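Local structure of type IV pilus secretin PilQ family protein (Vibrio cholerae, 6W6M) at residues A[257-262]-A[293-298]; A[324-329]-A[419-424]; A[340-345]-A[546-551]; A[440-445]-A[497-502]. The protein probably forms the outer-membrane channel, a ring of fourteen subunits, through which the type IV competence pilus passes during natural transformation. All blocks are in the same frame, centred on the assembly; numbering follows the deposited sequence.

From the N terminus, contact 1 comes first: residues 257-262 and 293-298 close a loop of 30 residues within a small domain of the kind that secretins stack into periplasmic rings. The chain then enters the long strand 320-347. Contact 2 joins its beginning to strand 404-429; contact 3 joins its far part to the turn leading into strand 549-568. The two cross along the chain and tie together the same barrel sheet, their centres about 49 Å apart. Contact 4, between 440-445 and 497-502, is nested inside the loop of contact 3 and joins the strands outermost within one chain of the four-stranded sheet, about 25 Å from contact 2 between centres.

Contact 1. Residues A[257-262]-A[293-298]; sequences IKINFA and NSLLIR
Ile257 and Leu295 meet as an antiparallel hydrogen-bonded pair, Ile257 N to Leu295 O and Leu295 N to Ile257 O both at 2.9 Å. The second of these bonds is nearly straight, 175° at the hydrogen. Their side chains share one face of the sheet, where Ile259 CD1 lies against Leu295 CD1 at 3.7 Å and the delta methyl of Ile257 abuts that of Ile297. Ile259 carries CG1 beside its backbone N (chi1 -62°), which lays the branch obliquely over the leucine. On the other face, Lys258 stands opposite Ser294 as the non-hydrogen-bonded pair, with Lys258 CG 4.3 Å from Ser294 OG. Beyond Lys258 the strand frays: Ile259 N reaches Asn293 O only weakly, at 3.5 Å. The carboxamide of Asn293 takes over across the turn, its ND2 giving a weak bond to Ala262 O at 3.4 Å, while OD1 accepts weakly from Ala264 N at the start of helix 264-271. Asn293 and Ser294 together face Asp289 in a G1 beta bulge, and Asn293 has the positive phi of its first position (57°). The strand-helix-strand-strand-helix order is that of the small ring-building domains of secretins. Helix 264-271 packs on Ile259 and Leu295 through Ile267, and helix 303-314 covers Ile257 through Ile311. A neighbouring subunit approaches the turn, its Gln469 packing on Asn293 and its Pro472 on Asn260.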
loop_
_atom_site.group_PDB
_atom_site.type_symbol
_atom_site.label_atom_id
_atom_site.label_comp_id
_atom_site.label_asym_id
_atom_site.label_seq_id
_atom_site.Cartn_x
_atom_site.Cartn_y
_atom_site.Cartn_z
ATOM N N ILE A 257 28.168 -38.040 -29.484
ATOM C CA ILE A 257 28.146 -37.624 -30.881
ATOM C C ILE A 257 28.901 -36.310 -30.997
ATOM O O ILE A 257 28.551 -35.329 -30.331
ATOM C CB ILE A 257 26.706 -37.455 -31.397
ATOM C CG1 ILE A 257 25.836 -38.623 -30.945
ATOM C CG2 ILE A 257 26.695 -37.324 -32.895
ATOM C CD1 ILE A 257 24.414 -38.521 -31.391
ATOM N N LYS A 258 29.919 -36.281 -31.847
ATOM C CA LYS A 258 30.715 -35.080 -32.035
ATOM C C LYS A 258 30.126 -34.233 -33.152
ATOM O O LYS A 258 29.796 -34.750 -34.221
ATOM C CB LYS A 258 32.168 -35.425 -32.349
ATOM C CG LYS A 258 33.040 -34.195 -32.373
ATOM C CD LYS A 258 34.517 -34.502 -32.407
ATOM C CE LYS A 258 35.305 -33.222 -32.194
ATOM N NZ LYS A 258 36.750 -33.392 -32.483
ATOM N N ILE A 259 30.011 -32.931 -32.903
ATOM C CA ILE A 259 29.378 -31.988 -33.816
ATOM C C ILE A 259 30.427 -31.006 -34.311
ATOM O O ILE A 259 31.249 -30.522 -33.528
ATOM C CB ILE A 259 28.218 -31.248 -33.129
ATOM C CG1 ILE A 259 27.150 -32.242 -32.701
ATOM C CG2 ILE A 259 27.628 -30.208 -34.040
ATOM C CD1 ILE A 259 26.048 -31.630 -31.935
ATOM N N ASN A 260 30.410 -30.727 -35.608
ATOM C CA ASN A 260 31.228 -29.681 -36.201
ATOM C C ASN A 260 30.371 -28.856 -37.145
ATOM O O ASN A 260 29.430 -29.368 -37.754
ATOM C CB ASN A 260 32.429 -30.250 -36.953
ATOM C CG ASN A 260 32.212 -31.675 -37.423
ATOM O OD1 ASN A 260 31.567 -31.915 -38.444
ATOM N ND2 ASN A 260 32.768 -32.627 -36.690
ATOM N N PHE A 261 30.705 -27.572 -37.257
ATOM C CA PHE A 261 30.065 -26.543 -38.071
ATOM C C PHE A 261 28.777 -26.007 -37.462
ATOM O O PHE A 261 28.233 -25.044 -37.986
ATOM C CB PHE A 261 29.759 -26.998 -39.510
ATOM C CG PHE A 261 30.971 -27.223 -40.339
ATOM C CD1 PHE A 261 31.841 -26.189 -40.605
ATOM C CD2 PHE A 261 31.236 -28.464 -40.872
ATOM C CE1 PHE A 261 32.956 -26.395 -41.373
ATOM C CE2 PHE A 261 32.348 -28.672 -41.639
ATOM C CZ PHE A 261 33.209 -27.637 -41.891
ATOM N N ALA A 262 28.278 -26.570 -36.370
ATOM C CA ALA A 262 27.066 -26.063 -35.752
ATOM C C ALA A 262 27.235 -26.125 -34.245
ATOM O O ALA A 262 28.064 -26.874 -33.734
ATOM C CB ALA A 262 25.836 -26.858 -36.192
ATOM N N ASN A 293 32.141 -29.296 -27.567
ATOM C CA ASN A 293 31.083 -29.219 -28.578
ATOM C C ASN A 293 30.565 -30.612 -28.939
ATOM O O ASN A 293 30.722 -31.088 -30.062
ATOM C CB ASN A 293 31.576 -28.474 -29.825
ATOM C CG ASN A 293 30.454 -28.110 -30.780
ATOM O OD1 ASN A 293 29.327 -27.870 -30.370
ATOM N ND2 ASN A 293 30.764 -28.068 -32.058
ATOM N N SER A 294 29.954 -31.275 -27.955
ATOM C CA SER A 294 29.524 -32.654 -28.148
ATOM C C SER A 294 28.178 -32.903 -27.491
ATOM O O SER A 294 27.781 -32.216 -26.549
ATOM C CB SER A 294 30.547 -33.650 -27.597
ATOM O OG SER A 294 31.757 -33.577 -28.318
ATOM N N LEU A 295 27.478 -33.911 -27.999
ATOM C CA LEU A 295 26.241 -34.396 -27.414
ATOM C C LEU A 295 26.475 -35.750 -26.761
ATOM O O LEU A 295 27.322 -36.527 -27.198
ATOM C CB LEU A 295 25.143 -34.517 -28.467
ATOM C CG LEU A 295 24.508 -33.190 -28.859
ATOM C CD1 LEU A 295 23.484 -33.384 -29.953
ATOM C CD2 LEU A 295 23.881 -32.569 -27.643
ATOM N N LEU A 296 25.712 -36.031 -25.713
ATOM C CA LEU A 296 25.796 -37.293 -24.988
ATOM C C LEU A 296 24.383 -37.843 -24.872
ATOM O O LEU A 296 23.556 -37.278 -24.153
ATOM C CB LEU A 296 26.441 -37.077 -23.620
ATOM C CG LEU A 296 26.841 -38.205 -22.679
ATOM C CD1 LEU A 296 28.074 -37.799 -21.903
ATOM C CD2 LEU A 296 25.709 -38.490 -21.719
ATOM N N ILE A 297 24.093 -38.923 -25.596
ATOM C CA ILE A 297 22.730 -39.418 -25.760
ATOM C C ILE A 297 22.611 -40.810 -25.155
ATOM O O ILE A 297 23.553 -41.612 -25.210
ATOM C CB ILE A 297 22.309 -39.426 -27.244
ATOM C CG1 ILE A 297 22.228 -38.001 -27.780
ATOM C CG2 ILE A 297 20.991 -40.146 -27.432
ATOM C CD1 ILE A 297 22.082 -37.928 -29.268
ATOM N N ARG A 298 21.444 -41.089 -24.569
ATOM C CA ARG A 298 21.130 -42.387 -23.971
ATOM C C ARG A 298 19.749 -42.816 -24.463
ATOM O O ARG A 298 18.735 -42.245 -24.051
ATOM C CB ARG A 298 21.173 -42.314 -22.453
ATOM C CG ARG A 298 20.707 -43.571 -21.752
ATOM C CD ARG A 298 20.858 -43.442 -20.252
ATOM N NE ARG A 298 20.661 -44.712 -19.566
ATOM C CZ ARG A 298 21.573 -45.674 -19.511
ATOM N NH1 ARG A 298 22.744 -45.516 -20.105
ATOM N NH2 ARG A 298 21.313 -46.799 -18.867
#

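Contact 2. Residues A[324-329]-A[419-424]; sequences EARIVT and EIISSP
Ile327 and Ser422 exchange two backbone hydrogen bonds, Ile327 N to Ser422 O at 2.9 Å and Ser422 N to Ile327 O at 3.0 Å, and Thr329 and Ile420 repeat the pattern. Ala325 N to Pro424 O, 3.2 Å and more bent, closes the series. This is a regular antiparallel ladder in the secretin beta barrel, the two axes running at 169°. Strand 324-329 also bonds to strand 549-568 on its other edge, and strand 419-424 pairs with a strand of a neighbouring subunit, so the sheet continues round the ring.

Ile327, Thr329, Ile420 and Ser422 share a face. Ser422 OG lies 3.7 Å from Ile327 CB, and Val482 and Gln484 of strand 475-493 pack against this face. Thr329 turns OG1 anti to its backbone N (chi1 -171°), where it bonds Glu559 O; the same rotation leaves CG2 to lie side by side with the Ile420 side chain.

The other face carries Arg326, Val328 and Ile421. Arg326 runs extended across Ile421, NE near CG2 and NH2 4.0 Å from CD1, a contact with the guanidinium neither squarely over it nor at its rim. Val328 CG1 sits 4.2 Å from Ile421 CG1. At the end of the ladder the methylene Glu324 CG lies 3.6 Å from Pro424 O.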
loop_
_atom_site.group_PDB
_atom_site.type_symbol
_atom_site.label_atom_id
_atom_site.label_comp_id
_atom_site.label_asym_id
_atom_site.label_seq_id
_atom_site.Cartn_x
_atom_site.Cartn_y
_atom_site.Cartn_z
ATOM N N GLU A 324 25.110 -3.741 -48.687
ATOM C CA GLU A 324 25.534 -2.350 -48.703
ATOM C C GLU A 324 24.415 -1.375 -49.036
ATOM O O GLU A 324 23.851 -1.404 -50.121
ATOM C CB GLU A 324 26.690 -2.148 -49.678
ATOM C CG GLU A 324 27.218 -0.726 -49.680
ATOM C CD GLU A 324 28.394 -0.541 -50.609
ATOM O OE1 GLU A 324 28.774 -1.518 -51.284
ATOM O OE2 GLU A 324 28.935 0.582 -50.664
ATOM N N ALA A 325 24.114 -0.506 -48.084
ATOM C CA ALA A 325 23.088 0.515 -48.242
ATOM C C ALA A 325 23.712 1.827 -48.694
ATOM O O ALA A 325 24.897 2.074 -48.505
ATOM C CB ALA A 325 22.307 0.709 -46.941
ATOM N N ARG A 326 22.898 2.677 -49.311
ATOM C CA ARG A 326 23.395 3.956 -49.804
ATOM C C ARG A 326 22.312 5.016 -49.704
ATOM O O ARG A 326 21.264 4.886 -50.331
ATOM C CB ARG A 326 23.872 3.836 -51.246
ATOM C CG ARG A 326 24.842 4.891 -51.638
ATOM C CD ARG A 326 25.042 4.924 -53.119
ATOM N NE ARG A 326 26.181 5.759 -53.474
ATOM C CZ ARG A 326 26.217 6.558 -54.531
ATOM N NH1 ARG A 326 25.167 6.638 -55.334
ATOM N NH2 ARG A 326 27.293 7.288 -54.778
ATOM N N ILE A 327 22.573 6.073 -48.945
ATOM C CA ILE A 327 21.613 7.144 -48.722
ATOM C C ILE A 327 22.163 8.399 -49.373
ATOM O O ILE A 327 23.286 8.814 -49.066
ATOM C CB ILE A 327 21.355 7.374 -47.227
ATOM C CG1 ILE A 327 20.665 6.159 -46.624
ATOM C CG2 ILE A 327 20.515 8.606 -47.014
ATOM C CD1 ILE A 327 20.607 6.182 -45.144
ATOM N N VAL A 328 21.384 8.997 -50.272
ATOM C CA VAL A 328 21.819 10.164 -51.031
ATOM C C VAL A 328 20.802 11.283 -50.859
ATOM O O VAL A 328 19.593 11.044 -50.925
ATOM C CB VAL A 328 21.999 9.824 -52.522
ATOM C CG1 VAL A 328 22.555 10.999 -53.261
ATOM C CG2 VAL A 328 22.909 8.643 -52.685
ATOM N N THR A 329 21.284 12.506 -50.645
ATOM C CA THR A 329 20.367 13.639 -50.588
ATOM C C THR A 329 20.948 14.858 -51.293
ATOM O O THR A 329 22.152 15.112 -51.229
ATOM C CB THR A 329 19.996 14.005 -49.151
ATOM O OG1 THR A 329 18.944 14.974 -49.174
ATOM C CG2 THR A 329 21.159 14.589 -48.424
ATOM N N GLU A 419 24.852 18.523 -51.111
ATOM C CA GLU A 419 24.751 17.114 -51.469
ATOM C C GLU A 419 25.497 16.243 -50.472
ATOM O O GLU A 419 26.673 16.476 -50.204
ATOM C CB GLU A 419 25.303 16.856 -52.861
ATOM C CG GLU A 419 25.144 15.430 -53.277
ATOM C CD GLU A 419 25.643 15.188 -54.663
ATOM O OE1 GLU A 419 26.151 16.151 -55.273
ATOM O OE2 GLU A 419 25.526 14.045 -55.146
ATOM N N ILE A 420 24.826 15.210 -49.966
ATOM C CA ILE A 420 25.401 14.314 -48.965
ATOM C C ILE A 420 25.216 12.868 -49.403
ATOM O O ILE A 420 24.182 12.513 -49.976
ATOM C CB ILE A 420 24.770 14.545 -47.581
ATOM C CG1 ILE A 420 25.135 15.929 -47.067
ATOM C CG2 ILE A 420 25.233 13.515 -46.603
ATOM C CD1 ILE A 420 24.361 16.337 -45.860
ATOM N N ILE A 421 26.223 12.038 -49.133
ATOM C CA ILE A 421 26.218 10.613 -49.447
ATOM C C ILE A 421 26.718 9.835 -48.240
ATOM O O ILE A 421 27.750 10.182 -47.663
ATOM C CB ILE A 421 27.106 10.297 -50.664
ATOM C CG1 ILE A 421 26.535 10.923 -51.921
ATOM C CG2 ILE A 421 27.246 8.805 -50.849
ATOM C CD1 ILE A 421 27.466 10.875 -53.067
ATOM N N SER A 422 26.012 8.768 -47.870
ATOM C CA SER A 422 26.516 7.890 -46.818
ATOM C C SER A 422 26.204 6.443 -47.164
ATOM O O SER A 422 25.120 6.149 -47.649
ATOM C CB SER A 422 25.933 8.247 -45.447
ATOM O OG SER A 422 24.540 8.057 -45.404
ATOM N N SER A 423 27.147 5.546 -46.916
ATOM C CA SER A 423 26.971 4.137 -47.266
ATOM C C SER A 423 27.620 3.215 -46.245
ATOM O O SER A 423 28.847 3.054 -46.231
ATOM C CB SER A 423 27.516 3.856 -48.661
ATOM O OG SER A 423 28.901 4.068 -48.708
ATOM N N PRO A 424 26.827 2.575 -45.379
ATOM C CA PRO A 424 27.360 1.485 -44.544
ATOM C C PRO A 424 27.371 0.116 -45.223
ATOM O O PRO A 424 26.634 -0.106 -46.178
ATOM C CB PRO A 424 26.426 1.506 -43.329
ATOM C CG PRO A 424 25.186 2.109 -43.813
ATOM C CD PRO A 424 25.535 3.073 -44.881
#

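Contact 3. Residues A[340-345]-A[546-551]; sequences VRWGVM and ALFRRT
Trp342 reaches Phe548 because its CG sits between the backbone N and the carbonyl carbon (chi1 64°), swinging the indole toward the turn at 546-548. Phe548 answers with CG beside its own backbone N, which carries the phenyl group back toward the strand although its CB points off. The rings meet as an offset edge-to-face pair: the edge of Trp342 is turned to the face of Phe548, the planes are at 87°, and the indole five-membered ring is 5.6 Å from the phenyl by centroids. The closest atoms are Trp342 CZ2 and Phe548 CE1, at 3.5 Å. On the same indole edge NE1 points at Leu547 O, 3.3 Å away and near the ring plane; the bond is weak and bent, 132° at the hydrogen. The centre of this contact is about 59 Å from the centre of the chain, far out along the secretin barrel sheet, and Ala546 and Leu547 belong to a 3-10 segment that leads toward strand 549-568. Next to the aromatic pair, Val340 spreads its two methyls over successive carbonyls of that turn, CG1 3.6 Å from Leu547 O and CG2 3.4 Å from Ala546 O. CG1 also borders the Trp342 ring in its plane, so the valine and the turn flank the indole edge together. Within the turn, the Arg549 guanidinium has Ala546 N over its centre, 3.9 Å above the plane. Strand 404-429 backs the contact, Leu407 touching both Val340 and Trp342, and Val380 lies against Trp342 from the short strand 380-382.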
loop_
_atom_site.group_PDB
_atom_site.type_symbol
_atom_site.label_atom_id
_atom_site.label_comp_id
_atom_site.label_asym_id
_atom_site.label_seq_id
_atom_site.Cartn_x
_atom_site.Cartn_y
_atom_site.Cartn_z
ATOM N N VAL A 340 12.180 49.670 -51.692
ATOM C CA VAL A 340 12.334 51.092 -51.984
ATOM C C VAL A 340 11.889 51.941 -50.801
ATOM O O VAL A 340 10.890 51.658 -50.137
ATOM C CB VAL A 340 11.554 51.497 -53.252
ATOM C CG1 VAL A 340 11.625 52.977 -53.465
ATOM C CG2 VAL A 340 12.116 50.805 -54.458
ATOM N N ARG A 341 12.621 53.028 -50.567
ATOM C CA ARG A 341 12.346 53.904 -49.432
ATOM C C ARG A 341 12.514 55.342 -49.906
ATOM O O ARG A 341 13.633 55.747 -50.214
ATOM C CB ARG A 341 13.307 53.584 -48.295
ATOM C CG ARG A 341 12.710 53.589 -46.923
ATOM C CD ARG A 341 13.507 52.700 -46.009
ATOM N NE ARG A 341 14.915 53.061 -45.976
ATOM C CZ ARG A 341 15.536 53.542 -44.908
ATOM N NH1 ARG A 341 14.874 53.713 -43.777
ATOM N NH2 ARG A 341 16.824 53.844 -44.968
ATOM N N TRP A 342 11.436 56.120 -49.975
ATOM C CA TRP A 342 11.612 57.504 -50.403
ATOM C C TRP A 342 10.706 58.453 -49.641
ATOM O O TRP A 342 9.683 58.060 -49.079
ATOM C CB TRP A 342 11.401 57.690 -51.910
ATOM C CG TRP A 342 10.041 57.417 -52.437
ATOM C CD1 TRP A 342 9.633 56.291 -53.067
ATOM C CD2 TRP A 342 8.919 58.304 -52.434
ATOM N NE1 TRP A 342 8.326 56.405 -53.441
ATOM C CE2 TRP A 342 7.861 57.635 -53.064
ATOM C CE3 TRP A 342 8.705 59.598 -51.954
ATOM C CZ2 TRP A 342 6.602 58.212 -53.226
ATOM C CZ3 TRP A 342 7.457 60.169 -52.113
ATOM C CH2 TRP A 342 6.422 59.477 -52.741
ATOM N N GLY A 343 11.102 59.724 -49.655
ATOM C CA GLY A 343 10.385 60.750 -48.919
ATOM C C GLY A 343 10.567 62.124 -49.522
ATOM O O GLY A 343 11.537 62.383 -50.242
ATOM N N VAL A 344 9.626 63.017 -49.219
ATOM C CA VAL A 344 9.651 64.388 -49.707
ATOM C C VAL A 344 9.290 65.324 -48.562
ATOM O O VAL A 344 8.697 64.922 -47.562
ATOM C CB VAL A 344 8.697 64.604 -50.897
ATOM C CG1 VAL A 344 8.661 66.060 -51.295
ATOM C CG2 VAL A 344 9.117 63.761 -52.066
ATOM N N MET A 345 9.672 66.588 -48.711
ATOM C CA MET A 345 9.390 67.577 -47.672
ATOM C C MET A 345 9.492 68.958 -48.291
ATOM O O MET A 345 10.574 69.350 -48.724
ATOM C CB MET A 345 10.376 67.419 -46.521
ATOM C CG MET A 345 10.149 68.331 -45.359
ATOM S SD MET A 345 11.298 67.970 -44.026
ATOM C CE MET A 345 10.562 66.517 -43.303
ATOM N N ALA A 546 8.052 50.173 -60.088
ATOM C CA ALA A 546 9.087 49.648 -59.206
ATOM C C ALA A 546 9.490 50.626 -58.119
ATOM O O ALA A 546 10.203 50.234 -57.193
ATOM C CB ALA A 546 10.314 49.251 -60.017
ATOM N N LEU A 547 9.058 51.876 -58.201
ATOM C CA LEU A 547 9.330 52.845 -57.154
ATOM C C LEU A 547 8.312 52.805 -56.028
ATOM O O LEU A 547 8.472 53.541 -55.051
ATOM C CB LEU A 547 9.367 54.257 -57.743
ATOM C CG LEU A 547 10.457 54.648 -58.749
ATOM C CD1 LEU A 547 10.243 56.035 -59.328
ATOM C CD2 LEU A 547 11.810 54.560 -58.075
ATOM N N PHE A 548 7.283 51.966 -56.130
ATOM C CA PHE A 548 6.151 51.997 -55.211
ATOM C C PHE A 548 5.809 50.614 -54.675
ATOM O O PHE A 548 4.657 50.344 -54.342
ATOM C CB PHE A 548 4.919 52.591 -55.886
ATOM C CG PHE A 548 5.071 54.023 -56.288
ATOM C CD1 PHE A 548 4.864 55.036 -55.371
ATOM C CD2 PHE A 548 5.394 54.359 -57.588
ATOM C CE1 PHE A 548 4.991 56.350 -55.741
ATOM C CE2 PHE A 548 5.524 55.669 -57.958
ATOM C CZ PHE A 548 5.321 56.666 -57.035
ATOM N N ARG A 549 6.778 49.712 -54.566
ATOM C CA ARG A 549 6.431 48.344 -54.204
ATOM C C ARG A 549 7.662 47.613 -53.699
ATOM O O ARG A 549 8.789 47.908 -54.098
ATOM C CB ARG A 549 5.829 47.598 -55.389
ATOM C CG ARG A 549 6.825 47.216 -56.430
ATOM C CD ARG A 549 6.152 46.854 -57.710
ATOM N NE ARG A 549 7.125 46.515 -58.731
ATOM C CZ ARG A 549 6.863 46.487 -60.030
ATOM N NH1 ARG A 549 5.654 46.786 -60.471
ATOM N NH2 ARG A 549 7.815 46.167 -60.886
ATOM N N ARG A 550 7.425 46.637 -52.826
ATOM C CA ARG A 550 8.440 45.674 -52.425
ATOM C C ARG A 550 8.016 44.299 -52.903
ATOM O O ARG A 550 6.841 43.937 -52.792
ATOM C CB ARG A 550 8.654 45.659 -50.917
ATOM C CG ARG A 550 9.578 44.561 -50.460
ATOM C CD ARG A 550 9.960 44.728 -49.017
ATOM N NE ARG A 550 8.791 44.792 -48.158
ATOM C CZ ARG A 550 8.814 45.199 -46.898
ATOM N NH1 ARG A 550 9.948 45.586 -46.345
ATOM N NH2 ARG A 550 7.698 45.222 -46.194
ATOM N N THR A 551 8.973 43.551 -53.437
ATOM C CA THR A 551 8.760 42.261 -54.070
ATOM C C THR A 551 9.681 41.213 -53.453
ATOM O O THR A 551 10.869 41.465 -53.226
ATOM C CB THR A 551 9.006 42.368 -55.577
ATOM O OG1 THR A 551 10.344 42.813 -55.814
ATOM C CG2 THR A 551 8.035 43.317 -56.232
#

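Contact 4. Residues A[440-445]-A[497-502]; sequences TEIPYL and EAVSID
The four-stranded antiparallel sheet that probably forms the gate, as in other secretins, here brings the two strands that are outermost within one chain near each other, through Tyr444 and Val499. The strands do not pair: their axes approach to 8.2 Å and run at 148°, so side chains bridge the gap. The Tyr444 side chain has CG beside the backbone N (chi1 -80°), which extends the ring across to strand 497-502 and sets its hydroxyl on the backbone of Val499. OH gives a hydrogen bond to Val499 O. The modelled separation is 2.5 Å, a value not to be pressed at this resolution. The oxygen is reached in the plane of the tyrosine ring, at its edge, whereas the hydroxyl stands above the carbonyl plane, 43° out of it, and away from a lone-pair direction.

The same hydroxyl is bordered by an aliphatic group, Ile501 CD1 lying 3.6 Å from Tyr444 OH. Ile501 has CG1 beside its backbone N, which directs the branch toward the phenol. Separately, Ile442 CG2 packs 4.3 Å from Val499 CB, so Val499 offers its carbonyl to the tyrosine and its side chain to the isoleucine.

Around the contact, Tyr444 and Ile501 both rest on Lys458 of strand 456-471, while Val499 lies against Arg487 and Thr490 of strand 475-493. Phe457 of a neighbouring subunit meets the Tyr444 ring edge-to-face, and strands of adjacent subunits continue the sheet beyond Thr440 and Glu441 and beyond Ile501 and Asp502.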
loop_
_atom_site.group_PDB
_atom_site.type_symbol
_atom_site.label_atom_id
_atom_site.label_comp_id
_atom_site.label_asym_id
_atom_site.label_seq_id
_atom_site.Cartn_x
_atom_site.Cartn_y
_atom_site.Cartn_z
ATOM N N THR A 440 25.072 9.089 -31.597
ATOM C CA THR A 440 25.105 9.475 -30.188
ATOM C C THR A 440 23.931 8.871 -29.428
ATOM O O THR A 440 22.921 8.470 -30.000
ATOM C CB THR A 440 25.091 11.000 -29.999
ATOM O OG1 THR A 440 25.334 11.325 -28.628
ATOM C CG2 THR A 440 23.767 11.587 -30.410
ATOM N N GLU A 441 24.068 8.829 -28.108
ATOM C CA GLU A 441 23.020 8.346 -27.213
ATOM C C GLU A 441 22.641 9.463 -26.252
ATOM O O GLU A 441 23.474 9.910 -25.464
ATOM C CB GLU A 441 23.478 7.113 -26.444
ATOM C CG GLU A 441 23.853 5.951 -27.315
ATOM C CD GLU A 441 24.188 4.734 -26.502
ATOM O OE1 GLU A 441 24.307 4.874 -25.270
ATOM O OE2 GLU A 441 24.325 3.638 -27.086
ATOM N N ILE A 442 21.394 9.893 -26.310
ATOM C CA ILE A 442 20.928 11.032 -25.519
ATOM C C ILE A 442 20.337 10.522 -24.205
ATOM O O ILE A 442 19.462 9.645 -24.225
ATOM C CB ILE A 442 19.909 11.847 -26.309
ATOM C CG1 ILE A 442 20.513 12.309 -27.627
ATOM C CG2 ILE A 442 19.465 13.053 -25.532
ATOM C CD1 ILE A 442 21.731 13.142 -27.462
ATOM N N PRO A 443 20.839 11.039 -23.079
ATOM C CA PRO A 443 20.312 10.649 -21.778
ATOM C C PRO A 443 19.012 11.393 -21.573
ATOM O O PRO A 443 19.006 12.620 -21.563
ATOM C CB PRO A 443 21.364 11.177 -20.808
ATOM C CG PRO A 443 21.955 12.347 -21.509
ATOM C CD PRO A 443 21.959 11.986 -22.965
ATOM N N TYR A 444 17.908 10.691 -21.352
ATOM C CA TYR A 444 16.641 11.385 -21.103
ATOM C C TYR A 444 16.269 11.298 -19.629
ATOM O O TYR A 444 16.561 10.300 -18.971
ATOM C CB TYR A 444 15.527 10.878 -22.015
ATOM C CG TYR A 444 15.605 11.495 -23.389
ATOM C CD1 TYR A 444 14.976 12.701 -23.666
ATOM C CD2 TYR A 444 16.339 10.893 -24.400
ATOM C CE1 TYR A 444 15.058 13.277 -24.916
ATOM C CE2 TYR A 444 16.429 11.463 -25.652
ATOM C CZ TYR A 444 15.785 12.652 -25.904
ATOM O OH TYR A 444 15.872 13.216 -27.153
ATOM N N LEU A 445 15.588 12.314 -19.110
ATOM C CA LEU A 445 15.283 12.315 -17.686
ATOM C C LEU A 445 14.046 11.519 -17.302
ATOM O O LEU A 445 12.914 11.983 -17.463
ATOM C CB LEU A 445 15.165 13.745 -17.156
ATOM C CG LEU A 445 14.804 13.868 -15.674
ATOM C CD1 LEU A 445 15.680 12.965 -14.820
ATOM C CD2 LEU A 445 14.899 15.309 -15.201
ATOM N N GLU A 497 13.567 21.456 -19.736
ATOM C CA GLU A 497 13.883 21.365 -21.152
ATOM C C GLU A 497 14.382 19.968 -21.464
ATOM O O GLU A 497 14.746 19.205 -20.572
ATOM C CB GLU A 497 14.921 22.397 -21.565
ATOM C CG GLU A 497 14.418 23.795 -21.479
ATOM C CD GLU A 497 15.473 24.800 -21.820
ATOM O OE1 GLU A 497 16.649 24.399 -21.938
ATOM O OE2 GLU A 497 15.128 25.988 -21.983
ATOM N N ALA A 498 14.390 19.634 -22.746
ATOM C CA ALA A 498 14.873 18.343 -23.212
ATOM C C ALA A 498 15.301 18.502 -24.665
ATOM O O ALA A 498 15.091 19.551 -25.276
ATOM C CB ALA A 498 13.807 17.264 -23.022
ATOM N N VAL A 499 15.889 17.453 -25.226
ATOM C CA VAL A 499 16.488 17.489 -26.552
ATOM C C VAL A 499 15.589 16.724 -27.509
ATOM O O VAL A 499 15.111 15.637 -27.176
ATOM C CB VAL A 499 17.906 16.884 -26.542
ATOM C CG1 VAL A 499 18.592 17.118 -27.859
ATOM C CG2 VAL A 499 18.719 17.462 -25.423
ATOM N N SER A 500 15.353 17.284 -28.691
ATOM C CA SER A 500 14.563 16.629 -29.722
ATOM C C SER A 500 15.475 16.006 -30.774
ATOM O O SER A 500 16.668 16.283 -30.838
ATOM C CB SER A 500 13.589 17.619 -30.355
ATOM O OG SER A 500 14.272 18.652 -31.026
ATOM N N ILE A 501 14.897 15.146 -31.607
ATOM C CA ILE A 501 15.646 14.346 -32.570
ATOM C C ILE A 501 15.023 14.502 -33.948
ATOM O O ILE A 501 13.798 14.528 -34.075
ATOM C CB ILE A 501 15.675 12.863 -32.141
ATOM C CG1 ILE A 501 16.470 12.707 -30.848
ATOM C CG2 ILE A 501 16.262 11.986 -33.220
ATOM C CD1 ILE A 501 16.348 11.366 -30.206
ATOM N N ASP A 502 15.862 14.606 -34.976
ATOM C CA ASP A 502 15.429 14.660 -36.370
ATOM C C ASP A 502 15.736 13.340 -37.065
ATOM O O ASP A 502 16.882 12.895 -37.053
ATOM C CB ASP A 502 16.129 15.792 -37.109
ATOM C CG ASP A 502 15.648 17.146 -36.681
ATOM O OD1 ASP A 502 14.592 17.234 -36.029
ATOM O OD2 ASP A 502 16.327 18.138 -36.997
#